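PDB 3I4J: aminotransferase, class III from Deinococcus radiodurans, which probably acts as a pyridoxal-phosphate-dependent transaminase of the class III family, moving amino groups between amino and keto compounds. Local coordinates for residues Arg47-Glu52 against Gly306-Asp311; Ser235-Cys240 against Ala257-Gly262. The protein carries 1 engineered substitution. All coordinates share one frame; numbering follows the deposited sequence.

How the contacts relate
Both contacts lie within one aminotransferase class III chain. Contact 1 packs helix 48-60 against helix 300-315. It lies about 19 Å from the chain centre. Contact 2 joins a turn after strand 227-231 to the end of strand 256-259, about 4 Å from that centre. The contact centres are about 17 Å apart, and the nearest atoms about 4 Å, without touching. The chain order is 47-52, 235-240, 257-262, 306-311, so contact 1 encloses contact 2 in sequence. Contact 1 has several residues near the second subunit, and contact 2 has one, Lys261. Helix 72-84 is common ground, with side chains from both contacts packing on it. It thus bridges a helix pair and a strand end.

Contact 1 of 2, residues Arg47-Glu52 against Gly306-Asp311; sequences RAEVGE and GLSVLD
Val50 and Ser308 meet at the centre of this helix-helix contact, with their CA atoms 5.4 Å apart. The segment axes of helices 48-52 and 306-311 approach to 8.9 Å and run roughly antiparallel, at 147°.

The main packing is made by the Ser308 hydroxyl. Its OG sits anti to the backbone N (chi1 179°) on a CB that points at the other helix. This brings OG to 3.3 Å from Val50 CA, over the backbone of the facing helix. The same OG is 3.6 Å from Val50 CG2. Glu49 closes in from the next position, with its CG 4.1 Å from Ser308 OG.

The apolar part is small. Val50 CG2 meets Val309 CG2 at 4.2 Å, one methyl from each residue. Ile43 touches both valines. Tyr267 also touches Val50, and Ala265 touches Val309.

The charged groups find their partners beyond the two segments. Glu49 is extended past CG, and its OE1 forms a salt bridge with Arg315 on the facing helix. Asp311 OD2 does the same with Arg53 of helix 48-60, while OD1 reaches Arg80. Glu49 OE2 and Asp311 OD2 are 5.2 Å apart, and the arginines probably offset that like charge. Ala48 packs on Ala59 of the second subunit, and Glu52 on its Ala55.

Ser308 OG is buried here without a polar partner anywhere in the model. The centre thus depends on van der Waals packing. Specific polar links between the helices come from the Glu49-Arg315 and Arg53-Asp311 salt bridges around it.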
ATOM      1  N   ARG C  47      -9.625  -4.759 -19.213  1.00 25.22           N
ATOM      2  CA  ARG C  47      -9.044  -3.868 -20.219  1.00 25.80           C
ATOM      3  C   ARG C  47      -7.666  -4.362 -20.655  1.00 26.12           C
ATOM      4  O   ARG C  47      -6.676  -4.188 -19.936  1.00 23.73           O
ATOM      5  CB  ARG C  47      -8.907  -2.437 -19.684  1.00 28.22           C
ATOM      6  CG  ARG C  47     -10.147  -1.857 -18.999  1.00 30.34           C
ATOM      7  CD  ARG C  47     -11.331  -1.604 -19.925  1.00 34.16           C
ATOM      8  NE  ARG C  47     -11.069  -0.617 -20.968  1.00 35.69           N
ATOM      9  CZ  ARG C  47     -11.911   0.359 -21.309  1.00 35.12           C
ATOM     10  NH1 ARG C  47     -13.070   0.502 -20.683  1.00 35.00           N
ATOM     11  NH2 ARG C  47     -11.612   1.173 -22.310  1.00 33.38           N
ATOM     12  N   ALA C  48      -7.603  -4.982 -21.829  1.00 26.61           N
ATOM     13  CA  ALA C  48      -6.337  -5.482 -22.350  1.00 26.89           C
ATOM     14  C   ALA C  48      -5.387  -4.324 -22.627  1.00 26.04           C
ATOM     15  O   ALA C  48      -4.170  -4.484 -22.548  1.00 26.44           O
ATOM     16  CB  ALA C  48      -6.571  -6.286 -23.623  1.00 27.78           C
ATOM     17  N   GLU C  49      -5.947  -3.160 -22.950  1.00 25.83           N
ATOM     18  CA  GLU C  49      -5.148  -1.976 -23.238  1.00 25.07           C
ATOM     19  C   GLU C  49      -4.260  -1.618 -22.051  1.00 25.36           C
ATOM     20  O   GLU C  49      -3.078  -1.306 -22.214  1.00 24.10           O
ATOM     21  CB  GLU C  49      -6.048  -0.781 -23.556  1.00 26.76           C
ATOM     22  CG  GLU C  49      -5.286   0.470 -23.962  1.00 28.87           C
ATOM     23  CD  GLU C  49      -6.203   1.646 -24.247  1.00 29.99           C
ATOM     24  OE1 GLU C  49      -7.412   1.422 -24.462  1.00 31.02           O
ATOM     25  OE2 GLU C  49      -5.717   2.794 -24.269  1.00 32.94           O
ATOM     26  N   VAL C  50      -4.840  -1.655 -20.856  1.00 23.23           N
ATOM     27  CA  VAL C  50      -4.090  -1.335 -19.650  1.00 21.89           C
ATOM     28  C   VAL C  50      -3.055  -2.423 -19.398  1.00 20.78           C
ATOM     29  O   VAL C  50      -1.900  -2.135 -19.078  1.00 21.58           O
ATOM     30  CB  VAL C  50      -5.018  -1.232 -18.424  1.00 23.26           C
ATOM     31  CG1 VAL C  50      -4.200  -0.883 -17.180  1.00 21.78           C
ATOM     32  CG2 VAL C  50      -6.086  -0.174 -18.674  1.00 24.49           C
ATOM     33  N   GLY C  51      -3.479  -3.675 -19.545  1.00 22.77           N
ATOM     34  CA  GLY C  51      -2.573  -4.791 -19.341  1.00 23.30           C
ATOM     35  C   GLY C  51      -1.349  -4.701 -20.232  1.00 24.40           C
ATOM     36  O   GLY C  51      -0.223  -4.943 -19.785  1.00 22.73           O
ATOM     37  N   GLU C  52      -1.558  -4.344 -21.495  1.00 25.73           N
ATOM     38  CA  GLU C  52      -0.449  -4.231 -22.441  1.00 28.61           C
ATOM     39  C   GLU C  52       0.521  -3.135 -22.012  1.00 27.41           C
ATOM     40  O   GLU C  52       1.734  -3.287 -22.138  1.00 26.39           O
ATOM     41  CB  GLU C  52      -0.966  -3.921 -23.853  1.00 31.54           C
ATOM     42  CG  GLU C  52      -2.019  -4.882 -24.362  1.00 39.69           C
ATOM     43  CD  GLU C  52      -1.578  -6.329 -24.300  1.00 43.08           C
ATOM     44  OE1 GLU C  52      -0.595  -6.686 -24.987  1.00 44.43           O
ATOM     45  OE2 GLU C  52      -2.221  -7.112 -23.564  1.00 46.70           O
ATOM     46  N   GLY C 306      -1.798   3.708 -14.234  1.00 20.22           N
ATOM     47  CA  GLY C 306      -2.548   4.935 -14.031  1.00 21.13           C
ATOM     48  C   GLY C 306      -2.615   5.745 -15.311  1.00 20.58           C
ATOM     49  O   GLY C 306      -3.678   6.249 -15.678  1.00 21.40           O
ATOM     50  N   LEU C 307      -1.485   5.863 -16.001  1.00 20.62           N
ATOM     51  CA  LEU C 307      -1.432   6.619 -17.253  1.00 21.05           C
ATOM     52  C   LEU C 307      -2.345   6.015 -18.322  1.00 22.08           C
ATOM     53  O   LEU C 307      -3.039   6.739 -19.039  1.00 21.72           O
ATOM     54  CB  LEU C 307       0.012   6.677 -17.768  1.00 22.87           C
ATOM     55  CG  LEU C 307       0.268   7.461 -19.063  1.00 23.95           C
ATOM     56  CD1 LEU C 307      -0.142   8.918 -18.879  1.00 24.62           C
ATOM     57  CD2 LEU C 307       1.743   7.367 -19.423  1.00 24.06           C
ATOM     58  N   SER C 308      -2.344   4.689 -18.435  1.00 21.21           N
ATOM     59  CA  SER C 308      -3.182   4.014 -19.422  1.00 21.50           C
ATOM     60  C   SER C 308      -4.655   4.217 -19.076  1.00 21.92           C
ATOM     61  O   SER C 308      -5.492   4.437 -19.954  1.00 22.87           O
ATOM     62  CB  SER C 308      -2.850   2.518 -19.469  1.00 21.61           C
ATOM     63  OG  SER C 308      -3.670   1.840 -20.409  1.00 24.56           O
ATOM     64  N   VAL C 309      -4.973   4.141 -17.789  1.00 20.46           N
ATOM     65  CA  VAL C 309      -6.345   4.338 -17.339  1.00 21.45           C
ATOM     66  C   VAL C 309      -6.779   5.769 -17.660  1.00 21.67           C
ATOM     67  O   VAL C 309      -7.900   5.998 -18.102  1.00 22.11           O
ATOM     68  CB  VAL C 309      -6.476   4.080 -15.817  1.00 21.77           C
ATOM     69  CG1 VAL C 309      -7.823   4.587 -15.303  1.00 21.71           C
ATOM     70  CG2 VAL C 309      -6.346   2.579 -15.537  1.00 21.44           C
ATOM     71  N   LEU C 310      -5.881   6.726 -17.450  1.00 21.20           N
ATOM     72  CA  LEU C 310      -6.193   8.120 -17.743  1.00 23.90           C
ATOM     73  C   LEU C 310      -6.475   8.311 -19.237  1.00 24.79           C
ATOM     74  O   LEU C 310      -7.403   9.035 -19.607  1.00 24.67           O
ATOM     75  CB  LEU C 310      -5.045   9.027 -17.297  1.00 23.27           C
ATOM     76  CG  LEU C 310      -5.243  10.531 -17.515  1.00 23.73           C
ATOM     77  CD1 LEU C 310      -6.505  11.012 -16.796  1.00 23.75           C
ATOM     78  CD2 LEU C 310      -4.016  11.278 -17.015  1.00 23.65           C
ATOM     79  N   ASP C 311      -5.684   7.664 -20.093  1.00 25.46           N
ATOM     80  CA  ASP C 311      -5.895   7.768 -21.540  1.00 26.67           C
ATOM     81  C   ASP C 311      -7.323   7.363 -21.888  1.00 26.61           C
ATOM     82  O   ASP C 311      -7.987   8.003 -22.705  1.00 27.06           O
ATOM     83  CB  ASP C 311      -4.944   6.845 -22.320  1.00 27.58           C
ATOM     84  CG  ASP C 311      -3.499   7.305 -22.288  1.00 29.37           C
ATOM     85  OD1 ASP C 311      -3.247   8.524 -22.247  1.00 31.45           O
ATOM     86  OD2 ASP C 311      -2.605   6.437 -22.332  1.00 33.02           O
TER

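Contact 2 of 2, residues Ser235-Cys240 against Ala257-Gly262; sequences SGMGRC and AVLGKG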
ATOM      1  N   SER C 235     -14.457  10.045  -4.545  1.00 22.53           N
ATOM      2  CA  SER C 235     -15.205  10.939  -5.428  1.00 22.83           C
ATOM      3  C   SER C 235     -14.469  11.472  -6.647  1.00 23.78           C
ATOM      4  O   SER C 235     -15.089  12.086  -7.522  1.00 24.14           O
ATOM      5  CB  SER C 235     -15.709  12.138  -4.626  1.00 22.64           C
ATOM      6  OG  SER C 235     -14.613  12.924  -4.177  1.00 21.92           O
ATOM      7  N   GLY C 236     -13.160  11.251  -6.709  1.00 23.45           N
ATOM      8  CA  GLY C 236     -12.387  11.769  -7.822  1.00 23.02           C
ATOM      9  C   GLY C 236     -12.327  10.951  -9.099  1.00 22.50           C
ATOM     10  O   GLY C 236     -12.951   9.897  -9.226  1.00 22.46           O
ATOM     11  N   MET C 237     -11.570  11.482 -10.055  1.00 21.16           N
ATOM     12  CA  MET C 237     -11.339  10.873 -11.359  1.00 22.11           C
ATOM     13  C   MET C 237     -12.579  10.555 -12.198  1.00 22.99           C
ATOM     14  O   MET C 237     -12.670   9.488 -12.809  1.00 23.73           O
ATOM     15  CB  MET C 237     -10.461   9.621 -11.199  1.00 23.93           C
ATOM     16  CG  MET C 237      -9.094   9.900 -10.533  1.00 25.65           C
ATOM     17  SD  MET C 237      -8.131  11.302 -11.223  1.00 18.50           S
ATOM     18  CE  MET C 237      -8.520  12.553 -10.047  1.00 32.07           C
ATOM     19  N   GLY C 238     -13.521  11.497 -12.232  1.00 22.30           N
ATOM     20  CA  GLY C 238     -14.728  11.330 -13.026  1.00 23.22           C
ATOM     21  C   GLY C 238     -15.917  10.669 -12.359  1.00 24.46           C
ATOM     22  O   GLY C 238     -17.039  10.758 -12.857  1.00 24.25           O
ATOM     23  N   ARG C 239     -15.668  10.006 -11.236  1.00 23.99           N
ATOM     24  CA  ARG C 239     -16.697   9.301 -10.479  1.00 23.83           C
ATOM     25  C   ARG C 239     -17.989  10.113 -10.314  1.00 22.81           C
ATOM     26  O   ARG C 239     -19.093   9.602 -10.528  1.00 22.35           O
ATOM     27  CB  ARG C 239     -16.136   8.943  -9.098  1.00 26.27           C
ATOM     28  CG  ARG C 239     -16.977   7.994  -8.267  1.00 30.66           C
ATOM     29  CD  ARG C 239     -16.694   6.543  -8.649  1.00 32.87           C
ATOM     30  NE  ARG C 239     -17.930   5.901  -9.030  1.00 33.71           N
ATOM     31  CZ  ARG C 239     -18.043   4.694  -9.563  1.00 29.59           C
ATOM     32  NH1 ARG C 239     -16.976   3.932  -9.800  1.00 25.71           N
ATOM     33  NH2 ARG C 239     -19.246   4.265  -9.882  1.00 29.54           N
ATOM     34  N   CYS C 240     -17.846  11.376  -9.932  1.00 21.91           N
ATOM     35  CA  CYS C 240     -19.002  12.234  -9.709  1.00 21.29           C
ATOM     36  C   CYS C 240     -19.360  13.156 -10.871  1.00 22.93           C
ATOM     37  O   CYS C 240     -19.965  14.210 -10.664  1.00 24.11           O
ATOM     38  CB  CYS C 240     -18.784  13.059  -8.438  1.00 20.92           C
ATOM     39  SG  CYS C 240     -18.775  12.062  -6.918  1.00 22.13           S
ATOM     40  N   ALA C 257      -5.197  17.872  -3.056  1.00 17.09           N
ATOM     41  CA  ALA C 257      -6.248  16.955  -3.484  1.00 18.46           C
ATOM     42  C   ALA C 257      -5.719  15.538  -3.285  1.00 17.11           C
ATOM     43  O   ALA C 257      -4.650  15.197  -3.796  1.00 18.25           O
ATOM     44  CB  ALA C 257      -6.599  17.184  -4.951  1.00 18.83           C
ATOM     45  N   VAL C 258      -6.453  14.728  -2.529  1.00 17.18           N
ATOM     46  CA  VAL C 258      -6.047  13.347  -2.262  1.00 17.54           C
ATOM     47  C   VAL C 258      -6.767  12.394  -3.207  1.00 18.45           C
ATOM     48  O   VAL C 258      -7.996  12.409  -3.299  1.00 17.27           O
ATOM     49  CB  VAL C 258      -6.367  12.950  -0.808  1.00 18.69           C
ATOM     50  CG1 VAL C 258      -5.730  11.589  -0.484  1.00 19.58           C
ATOM     51  CG2 VAL C 258      -5.854  14.019   0.141  1.00 18.63           C
ATOM     52  N   LEU C 259      -5.993  11.551  -3.893  1.00 19.85           N
ATOM     53  CA  LEU C 259      -6.531  10.606  -4.863  1.00 22.64           C
ATOM     54  C   LEU C 259      -6.219   9.158  -4.494  1.00 24.26           C
ATOM     55  O   LEU C 259      -5.261   8.882  -3.778  1.00 23.44           O
ATOM     56  CB  LEU C 259      -5.954  10.910  -6.246  1.00 22.94           C
ATOM     57  CG  LEU C 259      -6.079  12.372  -6.682  1.00 26.97           C
ATOM     58  CD1 LEU C 259      -5.277  12.618  -7.960  1.00 28.34           C
ATOM     59  CD2 LEU C 259      -7.547  12.699  -6.879  1.00 26.77           C
ATOM     60  N   GLY C 260      -7.041   8.239  -4.994  1.00 26.70           N
ATOM     61  CA  GLY C 260      -6.840   6.827  -4.713  1.00 31.08           C
ATOM     62  C   GLY C 260      -7.855   5.962  -5.435  1.00 33.03           C
ATOM     63  O   GLY C 260      -8.571   6.446  -6.310  1.00 35.99           O
ATOM     64  N   LYS C 261      -7.920   4.685  -5.066  1.00 35.48           N
ATOM     65  CA  LYS C 261      -8.861   3.738  -5.667  1.00 35.29           C
ATOM     66  C   LYS C 261      -9.013   3.825  -7.182  1.00 36.23           C
ATOM     67  O   LYS C 261      -8.423   3.037  -7.924  1.00 37.28           O
ATOM     68  CB  LYS C 261     -10.249   3.883  -5.026  1.00 34.46           C
ATOM     69  CG  LYS C 261     -10.324   3.398  -3.594  1.00 34.82           C
ATOM     70  CD  LYS C 261     -11.764   3.304  -3.116  1.00 34.73           C
ATOM     71  CE  LYS C 261     -11.831   2.734  -1.709  1.00 36.98           C
ATOM     72  NZ  LYS C 261     -13.227   2.443  -1.286  1.00 33.86           N
ATOM     73  N   GLY C 262      -9.820   4.775  -7.640  1.00 35.58           N
ATOM     74  CA  GLY C 262     -10.053   4.922  -9.064  1.00 35.07           C
ATOM     75  C   GLY C 262      -8.904   5.454  -9.898  1.00 33.11           C
ATOM     76  O   GLY C 262      -9.007   5.489 -11.123  1.00 33.91           O
TER
HETATM   77  O   HOH W   1     -11.578   6.830 -12.972  1.00 32.41           O
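Met237 reaches from its turn to Leu259 and Gly262. Its CB points at the 257-262 segment and lies 4.4 Å from Gly262 O. CG is anti to the carbonyl carbon (chi1 -58°). CG and SD meet nothing of that segment. The chain bends about CB-CG and about CG-SD, which swings the terminal methyl to the end of the strand. There Met237 CE is 3.3 Å from Leu259 CD2, tighter than usual van der Waals contact. Leu259 CD1 is 3.9 Å from the same CE, so the methyl touches both branches of the leucine. The two side chains cross at about a right angle. Leu81 of helix 72-84 touches both, and Val85 and Leu244 touch Met237.

A water adds a polar link. Its O donates to Met237 O at 2.9 Å and, weakly, to Gly262 O at 3.4 Å.

Met237 has left-handed backbone angles, as part of a type I' turn from Gly236 to Arg239. Gly238 follows it in the turn, where a CB would strike the preceding carbonyl. Strand 256-259 belongs to the mixed seven-stranded sheet. One antiparallel strand, 271-275, sits among otherwise parallel ones, which is typical of the large domain of fold type I pyridoxal-phosphate enzymes.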